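PDB 3N9T: PnpC from Pseudomonas putida, which probably catalyses the iron(III)-dependent intradiol ring cleavage of hydroxyquinol by dioxygen, and carries bound phospholipid. Local coordinates for residues 10-22 / 30-42. Residues are numbered along the deposited sequence; the frame is centred on the assembly and turned at random.
Sequences ALISDQAVDSFET and QIMQSLVRHLHDF. With HGX (1-heptadecanoyl-2-tridecanoyl-3-glycerol-phosphonyl choline), chain B.
In the antiparallel helical hairpin formed by helices 7-18 and 26-46, Gln33 joins the C-terminal end of the first helix to the flank of the second. Its NE2 donates to Val17 O at 2.9 Å from above the carbonyl plane, while Phe20 N reaches the same oxygen from the opposite face; a second bond runs from Gln33 NE2 to Glu21 OE2 at 3.0 Å, in the amide plane but above that of the carboxylate. With CG anti to the carbonyl carbon (chi1 -64°) and the chain extended beyond it, Gln33 reaches across to the Asp18-Glu21 type I turn. Cut back to an alanine, this position would lose the amide, leaving Val17 O with Phe20 N and probably setting the Glu21 side chain free to turn. The segment axes approach to 9.0 Å at 160°, and helix 26-46, part of the catechol dioxygenase N-terminal region, has bound phospholipid and the second subunit alongside. Between the helices Val17 CG2 lies 3.6 Å from Val36 CG1. At one end Met32 CB sits over a face of the Phe20 ring, 3.6 Å from its centroid, and the methionine sulfur, obliquely placed, adds a Met-aromatic contact and touches an acyl chain. Farther along, Asp14 OD1 takes Arg37 NH2 in a salt bridge of 3.1 Å, Val17 CG2 covering a guanidinium face. Ser13 OG and His40 ND1 share a 2.6 Å hydrogen bond at the imidazole edge, while His40 NE2 is hydrogen-bonded to Leu82 O of the second subunit.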
loop_
_atom_site.group_PDB
_atom_site.type_symbol
_atom_site.label_atom_id
_atom_site.label_comp_id
_atom_site.label_asym_id
_atom_site.label_seq_id
_atom_site.Cartn_x
_atom_site.Cartn_y
_atom_site.Cartn_z
ATOM N N ALA A 10 -18.918 -10.272 -3.632
ATOM C CA ALA A 10 -18.847 -10.628 -2.229
ATOM C C ALA A 10 -18.113 -11.945 -2.066
ATOM O O ALA A 10 -17.459 -12.154 -1.060
ATOM C CB ALA A 10 -20.254 -10.722 -1.567
ATOM N N LEU A 11 -18.223 -12.849 -3.040
ATOM C CA LEU A 11 -17.627 -14.174 -2.848
ATOM C C LEU A 11 -16.116 -14.056 -2.993
ATOM O O LEU A 11 -15.347 -14.708 -2.322
ATOM C CB LEU A 11 -18.191 -15.178 -3.874
ATOM C CG LEU A 11 -17.581 -16.610 -3.832
ATOM C CD1 LEU A 11 -17.808 -17.308 -2.452
ATOM C CD2 LEU A 11 -18.105 -17.541 -4.957
ATOM N N ILE A 12 -15.679 -13.173 -3.865
ATOM C CA ILE A 12 -14.229 -12.985 -4.057
ATOM C C ILE A 12 -13.627 -12.405 -2.737
ATOM O O ILE A 12 -12.571 -12.822 -2.242
ATOM C CB ILE A 12 -13.986 -11.989 -5.250
ATOM C CG1 ILE A 12 -14.442 -12.607 -6.594
ATOM C CG2 ILE A 12 -12.437 -11.493 -5.269
ATOM C CD1 ILE A 12 -14.576 -11.501 -7.794
ATOM N N SER A 13 -14.287 -11.398 -2.171
ATOM C CA SER A 13 -13.769 -10.814 -0.905
ATOM C C SER A 13 -13.787 -11.772 0.273
ATOM O O SER A 13 -12.839 -11.793 1.085
ATOM C CB SER A 13 -14.533 -9.520 -0.565
ATOM O OG SER A 13 -14.430 -8.690 -1.713
ATOM N N ASP A 14 -14.847 -12.580 0.393
ATOM C CA ASP A 14 -14.870 -13.619 1.434
ATOM C C ASP A 14 -13.713 -14.585 1.308
ATOM O O ASP A 14 -13.049 -14.907 2.308
ATOM C CB ASP A 14 -16.186 -14.418 1.374
ATOM C CG ASP A 14 -17.375 -13.614 1.939
ATOM O OD1 ASP A 14 -17.147 -12.593 2.633
ATOM O OD2 ASP A 14 -18.541 -14.026 1.741
ATOM N N GLN A 15 -13.476 -15.102 0.083
ATOM C CA GLN A 15 -12.364 -16.037 -0.123
ATOM C C GLN A 15 -11.008 -15.355 0.260
ATOM O O GLN A 15 -10.131 -15.970 0.869
ATOM C CB GLN A 15 -12.252 -16.386 -1.614
ATOM C CG GLN A 15 -13.148 -17.436 -2.183
ATOM C CD GLN A 15 -12.941 -17.543 -3.708
ATOM O OE1 GLN A 15 -12.139 -18.306 -4.139
ATOM N NE2 GLN A 15 -13.595 -16.700 -4.480
ATOM N N ALA A 16 -10.840 -14.091 -0.120
ATOM C CA ALA A 16 -9.578 -13.406 0.152
ATOM C C ALA A 16 -9.380 -13.268 1.673
ATOM O O ALA A 16 -8.334 -13.582 2.208
ATOM C CB ALA A 16 -9.600 -12.050 -0.536
ATOM N N VAL A 17 -10.400 -12.809 2.376
ATOM C CA VAL A 17 -10.329 -12.754 3.840
ATOM C C VAL A 17 -10.134 -14.124 4.468
ATOM O O VAL A 17 -9.270 -14.329 5.361
ATOM C CB VAL A 17 -11.581 -12.033 4.409
ATOM C CG1 VAL A 17 -11.736 -12.188 5.980
ATOM C CG2 VAL A 17 -11.600 -10.599 3.969
ATOM N N ASP A 18 -10.930 -15.094 4.034
ATOM C CA ASP A 18 -10.867 -16.453 4.604
ATOM C C ASP A 18 -9.536 -17.120 4.345
ATOM O O ASP A 18 -9.107 -17.985 5.129
ATOM C CB ASP A 18 -12.004 -17.327 4.056
ATOM C CG ASP A 18 -13.375 -16.892 4.563
ATOM O OD1 ASP A 18 -13.416 -16.137 5.576
ATOM O OD2 ASP A 18 -14.414 -17.263 3.918
ATOM N N SER A 19 -8.860 -16.735 3.260
ATOM C CA SER A 19 -7.556 -17.358 2.977
ATOM C C SER A 19 -6.548 -17.300 4.151
ATOM O O SER A 19 -5.582 -18.069 4.196
ATOM C CB SER A 19 -6.925 -16.790 1.699
ATOM O OG SER A 19 -6.421 -15.465 1.882
ATOM N N PHE A 20 -6.735 -16.343 5.062
ATOM C CA PHE A 20 -5.806 -16.133 6.183
ATOM C C PHE A 20 -6.157 -16.905 7.460
ATOM O O PHE A 20 -5.379 -16.849 8.400
ATOM C CB PHE A 20 -5.691 -14.626 6.492
ATOM C CG PHE A 20 -4.906 -13.852 5.423
ATOM C CD1 PHE A 20 -3.514 -13.786 5.484
ATOM C CD2 PHE A 20 -5.561 -13.247 4.379
ATOM C CE1 PHE A 20 -2.766 -13.097 4.531
ATOM C CE2 PHE A 20 -4.837 -12.527 3.382
ATOM C CZ PHE A 20 -3.428 -12.475 3.466
ATOM N N GLU A 21 -7.306 -17.609 7.455
ATOM C CA GLU A 21 -7.782 -18.433 8.596
ATOM C C GLU A 21 -6.782 -19.379 9.209
ATOM O O GLU A 21 -6.820 -19.650 10.392
ATOM C CB GLU A 21 -8.964 -19.308 8.191
ATOM C CG GLU A 21 -10.234 -18.605 8.299
ATOM C CD GLU A 21 -10.435 -17.984 9.674
ATOM O OE1 GLU A 21 -10.025 -18.610 10.701
ATOM O OE2 GLU A 21 -11.024 -16.878 9.717
ATOM N N THR A 22 -5.934 -19.886 8.352
ATOM C CA THR A 22 -4.892 -20.807 8.632
ATOM C C THR A 22 -3.600 -20.210 9.273
ATOM O O THR A 22 -2.708 -21.011 9.611
ATOM C CB THR A 22 -4.388 -21.325 7.223
ATOM O OG1 THR A 22 -4.314 -20.165 6.316
ATOM C CG2 THR A 22 -5.333 -22.345 6.637
ATOM N N GLN A 30 -5.507 -11.684 12.462
ATOM C CA GLN A 30 -6.299 -10.484 12.766
ATOM C C GLN A 30 -5.957 -9.301 11.840
ATOM O O GLN A 30 -6.842 -8.667 11.252
ATOM C CB GLN A 30 -6.027 -9.995 14.202
ATOM C CG GLN A 30 -6.966 -8.755 14.554
ATOM C CD GLN A 30 -6.719 -8.264 15.964
ATOM O OE1 GLN A 30 -5.771 -8.682 16.604
ATOM N NE2 GLN A 30 -7.547 -7.355 16.429
ATOM N N ILE A 31 -4.669 -8.980 11.754
ATOM C CA ILE A 31 -4.286 -7.800 10.970
ATOM C C ILE A 31 -4.640 -8.009 9.475
ATOM O O ILE A 31 -5.224 -7.129 8.841
ATOM C CB ILE A 31 -2.795 -7.538 11.111
ATOM C CG1 ILE A 31 -2.495 -6.955 12.527
ATOM C CG2 ILE A 31 -2.361 -6.527 10.069
ATOM C CD1 ILE A 31 -0.970 -6.911 12.845
ATOM N N MET A 32 -4.259 -9.166 8.916
ATOM C CA MET A 32 -4.479 -9.378 7.472
ATOM C C MET A 32 -5.981 -9.477 7.132
ATOM O O MET A 32 -6.406 -8.990 6.095
ATOM C CB MET A 32 -3.753 -10.621 7.009
ATOM C CG MET A 32 -2.172 -10.499 7.029
ATOM S SD MET A 32 -1.547 -8.952 6.268
ATOM C CE MET A 32 -2.092 -9.138 4.568
ATOM N N GLN A 33 -6.794 -10.109 7.978
ATOM C CA GLN A 33 -8.229 -10.127 7.671
ATOM C C GLN A 33 -8.858 -8.760 7.694
ATOM O O GLN A 33 -9.709 -8.432 6.845
ATOM C CB GLN A 33 -9.009 -11.136 8.540
ATOM C CG GLN A 33 -8.540 -12.595 8.239
ATOM C CD GLN A 33 -9.394 -13.671 8.927
ATOM O OE1 GLN A 33 -9.767 -13.540 10.102
ATOM N NE2 GLN A 33 -9.681 -14.738 8.188
ATOM N N SER A 34 -8.472 -7.946 8.667
ATOM C CA SER A 34 -8.906 -6.576 8.703
ATOM C C SER A 34 -8.421 -5.761 7.508
ATOM O O SER A 34 -9.190 -5.008 6.874
ATOM C CB SER A 34 -8.379 -5.898 9.984
ATOM O OG SER A 34 -8.964 -4.648 10.090
ATOM N N LEU A 35 -7.145 -5.934 7.163
ATOM C CA LEU A 35 -6.609 -5.109 6.087
ATOM C C LEU A 35 -7.327 -5.489 4.743
ATOM O O LEU A 35 -7.715 -4.617 3.928
ATOM C CB LEU A 35 -5.134 -5.467 6.057
ATOM C CG LEU A 35 -4.294 -4.920 4.932
ATOM C CD1 LEU A 35 -4.628 -3.489 4.831
ATOM C CD2 LEU A 35 -2.816 -5.078 5.342
ATOM N N VAL A 36 -7.489 -6.802 4.523
ATOM C CA VAL A 36 -8.140 -7.256 3.285
ATOM C C VAL A 36 -9.611 -6.771 3.175
ATOM O O VAL A 36 -10.050 -6.311 2.118
ATOM C CB VAL A 36 -8.014 -8.774 3.157
ATOM C CG1 VAL A 36 -8.859 -9.282 1.972
ATOM C CG2 VAL A 36 -6.501 -9.137 2.846
ATOM N N ARG A 37 -10.368 -6.891 4.267
ATOM C CA ARG A 37 -11.754 -6.458 4.281
ATOM C C ARG A 37 -11.788 -4.941 3.972
ATOM O O ARG A 37 -12.575 -4.497 3.148
ATOM C CB ARG A 37 -12.363 -6.751 5.650
ATOM C CG ARG A 37 -13.875 -6.343 5.753
ATOM C CD ARG A 37 -14.705 -7.002 4.577
ATOM N NE ARG A 37 -14.765 -8.460 4.735
ATOM C CZ ARG A 37 -15.280 -9.338 3.862
ATOM N NH1 ARG A 37 -15.808 -8.942 2.696
ATOM N NH2 ARG A 37 -15.279 -10.645 4.200
ATOM N N HIS A 38 -10.900 -4.150 4.594
ATOM C CA HIS A 38 -10.921 -2.673 4.382
ATOM C C HIS A 38 -10.516 -2.338 2.957
ATOM O O HIS A 38 -11.117 -1.447 2.315
ATOM C CB HIS A 38 -10.077 -1.857 5.396
ATOM C CG HIS A 38 -10.657 -1.826 6.767
ATOM N ND1 HIS A 38 -11.528 -0.844 7.187
ATOM C CD2 HIS A 38 -10.619 -2.737 7.762
ATOM C CE1 HIS A 38 -11.898 -1.086 8.440
ATOM N NE2 HIS A 38 -11.395 -2.235 8.803
ATOM N N LEU A 39 -9.531 -3.056 2.463
ATOM C CA LEU A 39 -9.040 -2.801 1.121
ATOM C C LEU A 39 -10.142 -3.091 0.085
ATOM O O LEU A 39 -10.399 -2.284 -0.826
ATOM C CB LEU A 39 -7.912 -3.784 0.893
ATOM C CG LEU A 39 -7.020 -3.713 -0.330
ATOM C CD1 LEU A 39 -6.623 -2.300 -0.693
ATOM C CD2 LEU A 39 -5.783 -4.619 -0.022
ATOM N N HIS A 40 -10.806 -4.245 0.250
ATOM C CA HIS A 40 -11.875 -4.642 -0.638
ATOM C C HIS A 40 -13.114 -3.738 -0.471
ATOM O O HIS A 40 -13.734 -3.428 -1.468
ATOM C CB HIS A 40 -12.321 -6.106 -0.407
ATOM C CG HIS A 40 -11.399 -7.117 -1.025
ATOM N ND1 HIS A 40 -11.851 -8.107 -1.876
ATOM C CD2 HIS A 40 -10.053 -7.259 -0.966
ATOM C CE1 HIS A 40 -10.827 -8.849 -2.265
ATOM N NE2 HIS A 40 -9.728 -8.350 -1.730
ATOM N N ASP A 41 -13.425 -3.301 0.756
ATOM C CA ASP A 41 -14.534 -2.350 0.935
ATOM C C ASP A 41 -14.245 -0.998 0.255
ATOM O O ASP A 41 -15.127 -0.361 -0.309
ATOM C CB ASP A 41 -14.841 -2.131 2.405
ATOM C CG ASP A 41 -15.658 -3.314 3.023
ATOM O OD1 ASP A 41 -16.160 -4.188 2.275
ATOM O OD2 ASP A 41 -15.769 -3.337 4.257
ATOM N N PHE A 42 -13.018 -0.537 0.366
ATOM C CA PHE A 42 -12.608 0.637 -0.388
ATOM C C PHE A 42 -12.801 0.499 -1.919
ATOM O O PHE A 42 -13.415 1.383 -2.607
ATOM C CB PHE A 42 -11.152 0.959 -0.038
ATOM C CG PHE A 42 -10.452 1.745 -1.097
ATOM C CD1 PHE A 42 -10.842 3.087 -1.371
ATOM C CD2 PHE A 42 -9.400 1.182 -1.805
ATOM C CE1 PHE A 42 -10.189 3.800 -2.351
ATOM C CE2 PHE A 42 -8.786 1.887 -2.814
ATOM C CZ PHE A 42 -9.157 3.213 -3.057
HETATM O O11 HGX B . 2.913 -9.863 12.550
HETATM C C11 HGX B . 3.626 -9.194 11.868
HETATM C C12 HGX B . 3.261 -7.761 11.654
HETATM C C13 HGX B . 2.405 -7.624 10.420
HETATM C C14 HGX B . 2.310 -6.138 10.203
HETATM C C15 HGX B . 1.449 -5.825 9.045
HETATM C C16 HGX B . 1.181 -4.353 9.047
HETATM C C17 HGX B . 0.645 -3.965 7.693
HETATM C C18 HGX B . -0.029 -2.616 7.847
HETATM C C19 HGX B . 0.192 -1.757 6.622
HETATM C C20 HGX B . 0.277 -0.311 7.115
HETATM C C21 HGX B . 1.703 0.103 7.495
HETATM C C22 HGX B . 2.163 1.467 6.970
HETATM C C23 HGX B . 1.184 2.170 6.023
HETATM O O3 HGX B . 4.801 -9.796 11.294
HETATM C C3 HGX B . 5.026 -11.202 11.364
HETATM C C2 HGX B . 4.903 -11.893 10.013
HETATM C C1 HGX B . 5.450 -13.282 10.185
HETATM O O3P HGX B . 4.488 -13.991 10.949
HETATM O O2 HGX B . 5.691 -11.290 8.991
HETATM C C31 HGX B . 4.947 -10.884 7.791
HETATM O O31 HGX B . 5.172 -11.405 6.726
HETATM C C32 HGX B . 3.948 -9.800 7.705
HETATM C C33 HGX B . 3.660 -9.704 6.202
HETATM C C34 HGX B . 3.213 -8.298 5.904
HETATM C C35 HGX B . 1.978 -8.220 5.043
HETATM C C36 HGX B . 1.740 -6.781 4.756
HETATM C C37 HGX B . 0.923 -6.716 3.479
HETATM C C38 HGX B . 0.496 -5.282 3.362
HETATM C C39 HGX B . 0.197 -4.930 1.919
HETATM C C40 HGX B . -1.143 -4.229 1.759
HETATM C C42 HGX B . -1.054 -2.705 1.865
HETATM C C43 HGX B . -1.433 -1.964 0.568
HETATM C C44 HGX B . -2.404 -2.720 -0.343
HETATM C C45 HGX B . -1.794 -2.861 -1.735
HETATM C C46 HGX B . -2.274 -4.100 -2.515
HETATM C C47 HGX B . -2.830 -3.683 -3.872
HETATM C C48 HGX B . -1.613 -3.472 -4.750
HETATM O O1 HGX B . 6.377 -15.469 11.671
HETATM P P1 HGX B . 5.027 -14.918 12.140
HETATM O O4 HGX B . 4.942 -14.065 13.394
HETATM O O5 HGX B . 3.937 -16.135 12.189
HETATM C C4 HGX B . 4.118 -17.243 13.098
HETATM C C5 HGX B . 4.348 -18.576 12.367
HETATM N N1 HGX B . 5.759 -19.010 12.139
HETATM C C6 HGX B . 5.793 -20.487 12.166
HETATM C C7 HGX B . 6.728 -18.505 13.144
HETATM C C8 HGX B . 6.175 -18.583 10.788
#